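Long-range contact in putative retaining b-glycosidase (Saccharophagus degradans, PDB 5A95), which probably hydrolyses mixed-linkage beta-glucans as a retaining family 5 glycoside hydrolase, with a specificity shaped by its quaternary structure: residues T76-F90 / Y119-L133. The protein carries 1 engineered substitution. Numbering follows the deposited sequence.
Sequences TGKLLSRNQWQKSLF and YLGHIDEAVRWANDL. Unlike the reference sequence in segment 76-90: Arg82 (reference Gln).
Glu125 OE1 is gripped by two ring N-H groups, one from each segment: Trp85 NE1 donates across the contact at 2.8 Å, and His122 ND1 donates from one helical turn back. The indole meets this oxygen nearly along its C-O direction, with the acceptor in the ring plane, whereas the imidazole comes from above the carboxylate plane. The arrangement belongs to the outer layer of the (beta/alpha)8 barrel of glycoside hydrolase family 5, and illustrates how neighbouring barrel helices are joined by aromatic side chains. Here helix 116-133 packs against helix 76-81, helix 87-96 and the loop between them, while Phe90 and Ala126 also reach Leu137 of the barrel strand 136-144. Trp85 CG lies anti to the backbone N (chi1 -179°), which carries the end of the indole toward helix 116-133, between Thr76 CG2, over one face, and Trp129 CZ3, toward the rim of the opposite face, the two indoles meeting obliquely. The imidazole of His122 is covered in turn by Leu80 CD1, a CH-pi contact 3.6 Å from the ring centroid. Trp129 ties the Trp85 end of the contact to the Phe90 end. Lys87 CB lies over its five-membered ring, 3.7 Å from the centroid, and its six-membered ring turns an edge to the face of Phe90, the planes 77° apart. Phe90 is a knob in the hole formed by Ala126, Trp129, Ala130 and Leu133. Replacing Trp129 by an alanine would probably open a gap between Trp85 and Phe90 and deprive the Lys87 chain of the ring that supports it. Beyond that ring the extended lysine ends in a salt bridge with Asp132, whose other oxygen, OD1, pairs with Lys46; Lys87 NZ stands 2.8 Å from Asp132 OD2, above the carboxylate plane.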
loop_
_atom_site.group_PDB
_atom_site.type_symbol
_atom_site.label_atom_id
_atom_site.label_comp_id
_atom_site.label_asym_id
_atom_site.label_seq_id
_atom_site.Cartn_x
_atom_site.Cartn_y
_atom_site.Cartn_z
ATOM N N THR A 76 4.533 -24.868 -5.482
ATOM C CA THR A 76 5.356 -25.194 -6.636
ATOM C C THR A 76 6.830 -24.956 -6.354
ATOM O O THR A 76 7.666 -25.767 -6.714
ATOM C CB THR A 76 4.892 -24.333 -7.839
ATOM O OG1 THR A 76 3.521 -24.627 -8.142
ATOM C CG2 THR A 76 5.740 -24.562 -9.061
ATOM N N GLY A 77 7.148 -23.826 -5.732
ATOM C CA GLY A 77 8.528 -23.501 -5.417
ATOM C C GLY A 77 9.164 -24.480 -4.433
ATOM O O GLY A 77 10.335 -24.817 -4.537
ATOM N N LYS A 78 8.402 -24.909 -3.429
ATOM C CA LYS A 78 8.884 -25.896 -2.476
ATOM C C LYS A 78 9.262 -27.152 -3.246
ATOM O O LYS A 78 10.324 -27.720 -3.039
ATOM C CB LYS A 78 7.806 -26.179 -1.414
ATOM C CG LYS A 78 8.198 -27.183 -0.330
ATOM C CD LYS A 78 7.956 -28.624 -0.756
ATOM C CE LYS A 78 8.175 -29.558 0.424
ATOM N NZ LYS A 78 8.132 -30.981 0.037
ATOM N N LEU A 79 8.369 -27.609 -4.117
ATOM C CA LEU A 79 8.606 -28.819 -4.895
ATOM C C LEU A 79 9.788 -28.678 -5.858
ATOM O O LEU A 79 10.644 -29.587 -5.943
ATOM C CB LEU A 79 7.329 -29.232 -5.606
ATOM C CG LEU A 79 6.229 -29.746 -4.657
ATOM C CD1 LEU A 79 4.912 -29.839 -5.407
ATOM C CD2 LEU A 79 6.620 -31.086 -4.046
ATOM N N LEU A 80 9.882 -27.537 -6.539
ATOM C CA LEU A 80 11.005 -27.305 -7.469
ATOM C C LEU A 80 12.350 -27.405 -6.762
ATOM O O LEU A 80 13.346 -27.855 -7.342
ATOM C CB LEU A 80 10.885 -25.920 -8.126
ATOM C CG LEU A 80 9.873 -25.780 -9.248
ATOM C CD1 LEU A 80 9.487 -24.319 -9.504
ATOM C CD2 LEU A 80 10.396 -26.429 -10.520
ATOM N N SER A 81 12.392 -26.938 -5.527
ATOM C CA SER A 81 13.644 -26.815 -4.805
ATOM C C SER A 81 14.337 -28.178 -4.665
ATOM O O SER A 81 15.555 -28.230 -4.562
ATOM C CB SER A 81 13.439 -26.116 -3.457
ATOM O OG SER A 81 12.871 -26.960 -2.494
ATOM N N ARG A 82 13.570 -29.266 -4.709
ATOM C CA ARG A 82 14.102 -30.623 -4.620
ATOM C C ARG A 82 13.776 -31.464 -5.857
ATOM O O ARG A 82 13.817 -32.681 -5.829
ATOM C CB ARG A 82 13.588 -31.295 -3.334
ATOM C CG ARG A 82 14.090 -30.617 -2.043
ATOM C CD ARG A 82 15.612 -30.574 -1.924
ATOM N NE ARG A 82 16.230 -31.918 -1.966
ATOM C CZ ARG A 82 16.691 -32.600 -0.913
ATOM N NH1 ARG A 82 16.640 -32.088 0.322
ATOM N NH2 ARG A 82 17.223 -33.816 -1.095
ATOM N N ASN A 83 13.516 -30.802 -6.974
ATOM C CA ASN A 83 13.212 -31.495 -8.237
ATOM C C ASN A 83 12.028 -32.458 -8.130
ATOM O O ASN A 83 11.995 -33.502 -8.784
ATOM C CB ASN A 83 14.451 -32.207 -8.817
ATOM C CG ASN A 83 15.564 -31.238 -9.156
ATOM O OD1 ASN A 83 15.335 -30.220 -9.802
ATOM N ND2 ASN A 83 16.765 -31.539 -8.705
ATOM N N GLN A 84 11.034 -32.075 -7.323
ATOM C CA GLN A 84 9.833 -32.869 -7.160
ATOM C C GLN A 84 8.610 -32.235 -7.827
ATOM O O GLN A 84 7.507 -32.764 -7.728
ATOM C CB GLN A 84 9.576 -33.121 -5.675
ATOM C CG GLN A 84 10.667 -33.930 -4.997
ATOM C CD GLN A 84 10.728 -35.389 -5.411
ATOM O OE1 GLN A 84 9.766 -35.996 -5.903
ATOM N NE2 GLN A 84 11.882 -35.974 -5.194
ATOM N N TRP A 85 8.792 -31.102 -8.509
ATOM C CA TRP A 85 7.739 -30.552 -9.366
ATOM C C TRP A 85 7.834 -31.270 -10.707
ATOM O O TRP A 85 8.653 -30.901 -11.558
ATOM C CB TRP A 85 7.913 -29.034 -9.537
ATOM C CG TRP A 85 6.841 -28.406 -10.401
ATOM C CD1 TRP A 85 6.984 -27.926 -11.670
ATOM C CD2 TRP A 85 5.490 -28.131 -10.033
ATOM N NE1 TRP A 85 5.805 -27.406 -12.129
ATOM C CE2 TRP A 85 4.866 -27.508 -11.145
ATOM C CE3 TRP A 85 4.732 -28.364 -8.881
ATOM C CZ2 TRP A 85 3.530 -27.095 -11.128
ATOM C CZ3 TRP A 85 3.417 -27.964 -8.870
ATOM C CH2 TRP A 85 2.811 -27.346 -9.996
ATOM N N GLN A 86 7.039 -32.341 -10.837
ATOM C CA GLN A 86 7.166 -33.365 -11.885
ATOM C C GLN A 86 5.813 -33.825 -12.366
ATOM O O GLN A 86 4.868 -33.909 -11.572
ATOM C CB GLN A 86 7.839 -34.630 -11.338
ATOM C CG GLN A 86 9.241 -34.424 -10.839
ATOM C CD GLN A 86 9.887 -35.700 -10.349
ATOM O OE1 GLN A 86 10.876 -36.151 -10.906
ATOM N NE2 GLN A 86 9.331 -36.279 -9.289
ATOM N N LYS A 87 5.726 -34.189 -13.644
ATOM C CA LYS A 87 4.530 -34.831 -14.148
ATOM C C LYS A 87 4.178 -36.085 -13.379
ATOM O O LYS A 87 2.999 -36.374 -13.182
ATOM C CB LYS A 87 4.676 -35.131 -15.638
ATOM C CG LYS A 87 3.388 -35.684 -16.210
ATOM C CD LYS A 87 3.367 -35.760 -17.715
ATOM C CE LYS A 87 2.010 -36.248 -18.171
ATOM N NZ LYS A 87 1.896 -36.273 -19.633
ATOM N N SER A 88 5.191 -36.847 -12.960
ATOM C CA SER A 88 4.972 -38.139 -12.304
ATOM C C SER A 88 4.133 -37.990 -11.032
ATOM O O SER A 88 3.435 -38.922 -10.637
ATOM C CB SER A 88 6.300 -38.811 -11.962
ATOM O OG SER A 88 7.066 -38.029 -11.057
ATOM N N LEU A 89 4.201 -36.820 -10.386
ATOM C CA LEU A 89 3.385 -36.558 -9.207
ATOM C C LEU A 89 1.882 -36.555 -9.575
ATOM O O LEU A 89 1.052 -37.169 -8.887
ATOM C CB LEU A 89 3.787 -35.210 -8.607
ATOM C CG LEU A 89 2.963 -34.682 -7.436
ATOM C CD1 LEU A 89 2.868 -35.701 -6.320
ATOM C CD2 LEU A 89 3.535 -33.342 -6.979
ATOM N N PHE A 90 1.531 -35.857 -10.658
ATOM C CA PHE A 90 0.134 -35.790 -11.099
ATOM C C PHE A 90 -0.341 -37.159 -11.570
ATOM O O PHE A 90 -1.480 -37.564 -11.288
ATOM C CB PHE A 90 -0.042 -34.756 -12.216
ATOM C CG PHE A 90 -0.043 -33.314 -11.739
ATOM C CD1 PHE A 90 0.846 -32.859 -10.781
ATOM C CD2 PHE A 90 -0.910 -32.426 -12.316
ATOM C CE1 PHE A 90 0.833 -31.520 -10.357
ATOM C CE2 PHE A 90 -0.931 -31.095 -11.913
ATOM C CZ PHE A 90 -0.053 -30.644 -10.953
ATOM N N TYR A 119 6.556 -18.230 -12.172
ATOM C CA TYR A 119 5.538 -19.016 -11.483
ATOM C C TYR A 119 4.417 -19.414 -12.459
ATOM O O TYR A 119 3.970 -20.573 -12.488
ATOM C CB TYR A 119 5.018 -18.283 -10.234
ATOM C CG TYR A 119 4.534 -19.198 -9.123
ATOM C CD1 TYR A 119 3.521 -20.118 -9.339
ATOM C CD2 TYR A 119 5.106 -19.162 -7.863
ATOM C CE1 TYR A 119 3.095 -20.973 -8.343
ATOM C CE2 TYR A 119 4.697 -20.036 -6.854
ATOM C CZ TYR A 119 3.672 -20.928 -7.085
ATOM O OH TYR A 119 3.255 -21.774 -6.099
ATOM N N LEU A 120 3.958 -18.446 -13.256
ATOM C CA LEU A 120 2.909 -18.744 -14.228
ATOM C C LEU A 120 3.362 -19.811 -15.237
ATOM O O LEU A 120 2.588 -20.653 -15.641
ATOM C CB LEU A 120 2.460 -17.479 -14.946
ATOM C CG LEU A 120 1.711 -16.482 -14.057
ATOM C CD1 LEU A 120 1.676 -15.126 -14.739
ATOM C CD2 LEU A 120 0.305 -16.972 -13.746
ATOM N N GLY A 121 4.629 -19.770 -15.635
ATOM C CA GLY A 121 5.144 -20.808 -16.517
ATOM C C GLY A 121 5.046 -22.191 -15.893
ATOM O O GLY A 121 4.815 -23.189 -16.600
ATOM N N HIS A 122 5.226 -22.275 -14.573
ATOM C CA HIS A 122 5.068 -23.565 -13.876
ATOM C C HIS A 122 3.601 -23.968 -13.741
ATOM O O HIS A 122 3.274 -25.151 -13.831
ATOM C CB HIS A 122 5.779 -23.567 -12.537
ATOM C CG HIS A 122 7.263 -23.476 -12.658
ATOM N ND1 HIS A 122 8.011 -24.443 -13.298
ATOM C CD2 HIS A 122 8.144 -22.536 -12.239
ATOM C CE1 HIS A 122 9.291 -24.104 -13.257
ATOM N NE2 HIS A 122 9.401 -22.958 -12.621
ATOM N N ILE A 123 2.709 -23.002 -13.487
ATOM C CA ILE A 123 1.290 -23.312 -13.470
ATOM C C ILE A 123 0.866 -23.867 -14.838
ATOM O O ILE A 123 0.080 -24.802 -14.895
ATOM C CB ILE A 123 0.441 -22.129 -12.973
ATOM C CG1 ILE A 123 0.814 -21.766 -11.534
ATOM C CG2 ILE A 123 -1.038 -22.489 -13.059
ATOM C CD1 ILE A 123 0.226 -20.450 -11.049
ATOM N N ASP A 124 1.413 -23.318 -15.932
ATOM C CA ASP A 124 1.130 -23.857 -17.266
ATOM C C ASP A 124 1.463 -25.352 -17.351
ATOM O O ASP A 124 0.750 -26.094 -18.000
ATOM C CB ASP A 124 1.969 -23.159 -18.322
ATOM C CG ASP A 124 1.543 -21.733 -18.625
ATOM O OD1 ASP A 124 0.548 -21.196 -18.074
ATOM O OD2 ASP A 124 2.275 -21.139 -19.454
ATOM N N GLU A 125 2.577 -25.745 -16.743
ATOM C CA GLU A 125 2.964 -27.161 -16.716
ATOM C C GLU A 125 1.885 -27.990 -16.036
ATOM O O GLU A 125 1.476 -29.031 -16.542
ATOM C CB GLU A 125 4.308 -27.361 -16.016
ATOM C CG GLU A 125 5.473 -26.718 -16.749
ATOM C CD GLU A 125 6.731 -26.526 -15.910
ATOM O OE1 GLU A 125 6.682 -26.510 -14.660
ATOM O OE2 GLU A 125 7.809 -26.361 -16.523
ATOM N N ALA A 126 1.432 -27.508 -14.872
ATOM C CA ALA A 126 0.357 -28.193 -14.164
ATOM C C ALA A 126 -0.930 -28.293 -14.975
ATOM O O ALA A 126 -1.624 -29.307 -14.912
ATOM C CB ALA A 126 0.082 -27.495 -12.838
ATOM N N VAL A 127 -1.274 -27.227 -15.691
ATOM C CA VAL A 127 -2.458 -27.226 -16.537
ATOM C C VAL A 127 -2.331 -28.339 -17.576
ATOM O O VAL A 127 -3.255 -29.119 -17.790
ATOM C CB VAL A 127 -2.695 -25.847 -17.211
ATOM C CG1 VAL A 127 -3.806 -25.920 -18.237
ATOM C CG2 VAL A 127 -3.037 -24.800 -16.152
ATOM N N ARG A 128 -1.180 -28.414 -18.243
ATOM C CA ARG A 128 -0.985 -29.428 -19.258
ATOM C C ARG A 128 -1.045 -30.834 -18.658
ATOM O O ARG A 128 -1.688 -31.730 -19.206
ATOM C CB ARG A 128 0.345 -29.216 -19.967
ATOM C CG ARG A 128 0.322 -28.021 -20.902
ATOM C CD ARG A 128 1.546 -27.999 -21.812
ATOM N NE ARG A 128 2.736 -27.624 -21.046
ATOM C CZ ARG A 128 3.122 -26.368 -20.804
ATOM N NH1 ARG A 128 2.441 -25.343 -21.301
ATOM N NH2 ARG A 128 4.211 -26.133 -20.077
ATOM N N TRP A 129 -0.376 -31.011 -17.531
ATOM C CA TRP A 129 -0.371 -32.318 -16.869
ATOM C C TRP A 129 -1.778 -32.737 -16.464
ATOM O O TRP A 129 -2.205 -33.871 -16.704
ATOM C CB TRP A 129 0.520 -32.297 -15.633
ATOM C CG TRP A 129 1.951 -32.013 -15.871
ATOM C CD1 TRP A 129 2.660 -32.182 -17.029
ATOM C CD2 TRP A 129 2.880 -31.524 -14.900
ATOM N NE1 TRP A 129 3.949 -31.790 -16.840
ATOM C CE2 TRP A 129 4.121 -31.392 -15.541
ATOM C CE3 TRP A 129 2.776 -31.181 -13.555
ATOM C CZ2 TRP A 129 5.247 -30.928 -14.877
ATOM C CZ3 TRP A 129 3.889 -30.714 -12.895
ATOM C CH2 TRP A 129 5.105 -30.581 -13.558
ATOM N N ALA A 130 -2.482 -31.827 -15.790
ATOM C CA ALA A 130 -3.820 -32.127 -15.323
ATOM C C ALA A 130 -4.745 -32.418 -16.513
ATOM O O ALA A 130 -5.528 -33.365 -16.480
ATOM C CB ALA A 130 -4.351 -30.958 -14.485
ATOM N N ASN A 131 -4.695 -31.582 -17.548
ATOM C CA ASN A 131 -5.523 -31.825 -18.725
ATOM C C ASN A 131 -5.211 -33.162 -19.391
ATOM O O ASN A 131 -6.119 -33.858 -19.830
ATOM C CB ASN A 131 -5.378 -30.672 -19.690
ATOM C CG ASN A 131 -6.066 -30.911 -21.009
ATOM O OD1 ASN A 131 -5.392 -31.185 -22.008
ATOM N ND2 ASN A 131 -7.380 -30.847 -21.023
ATOM N N ASP A 132 -3.927 -33.513 -19.453
ATOM C CA ASP A 132 -3.541 -34.796 -20.057
ATOM C C ASP A 132 -4.181 -35.968 -19.312
ATOM O O ASP A 132 -4.519 -36.985 -19.922
ATOM C CB ASP A 132 -2.008 -34.936 -20.081
ATOM C CG ASP A 132 -1.544 -36.116 -20.913
ATOM O OD1 ASP A 132 -2.041 -36.259 -22.054
ATOM O OD2 ASP A 132 -0.696 -36.902 -20.432
ATOM N N LEU A 133 -4.397 -35.791 -18.009
ATOM C CA LEU A 133 -4.946 -36.832 -17.160
ATOM C C LEU A 133 -6.438 -36.690 -16.905
ATOM O O LEU A 133 -7.026 -37.551 -16.248
ATOM C CB LEU A 133 -4.213 -36.789 -15.807
ATOM C CG LEU A 133 -2.755 -37.251 -15.887
ATOM C CD1 LEU A 133 -1.924 -36.721 -14.732
ATOM C CD2 LEU A 133 -2.673 -38.777 -15.965
HETATM O O HOH W 1 1.673 -23.850 -5.821
#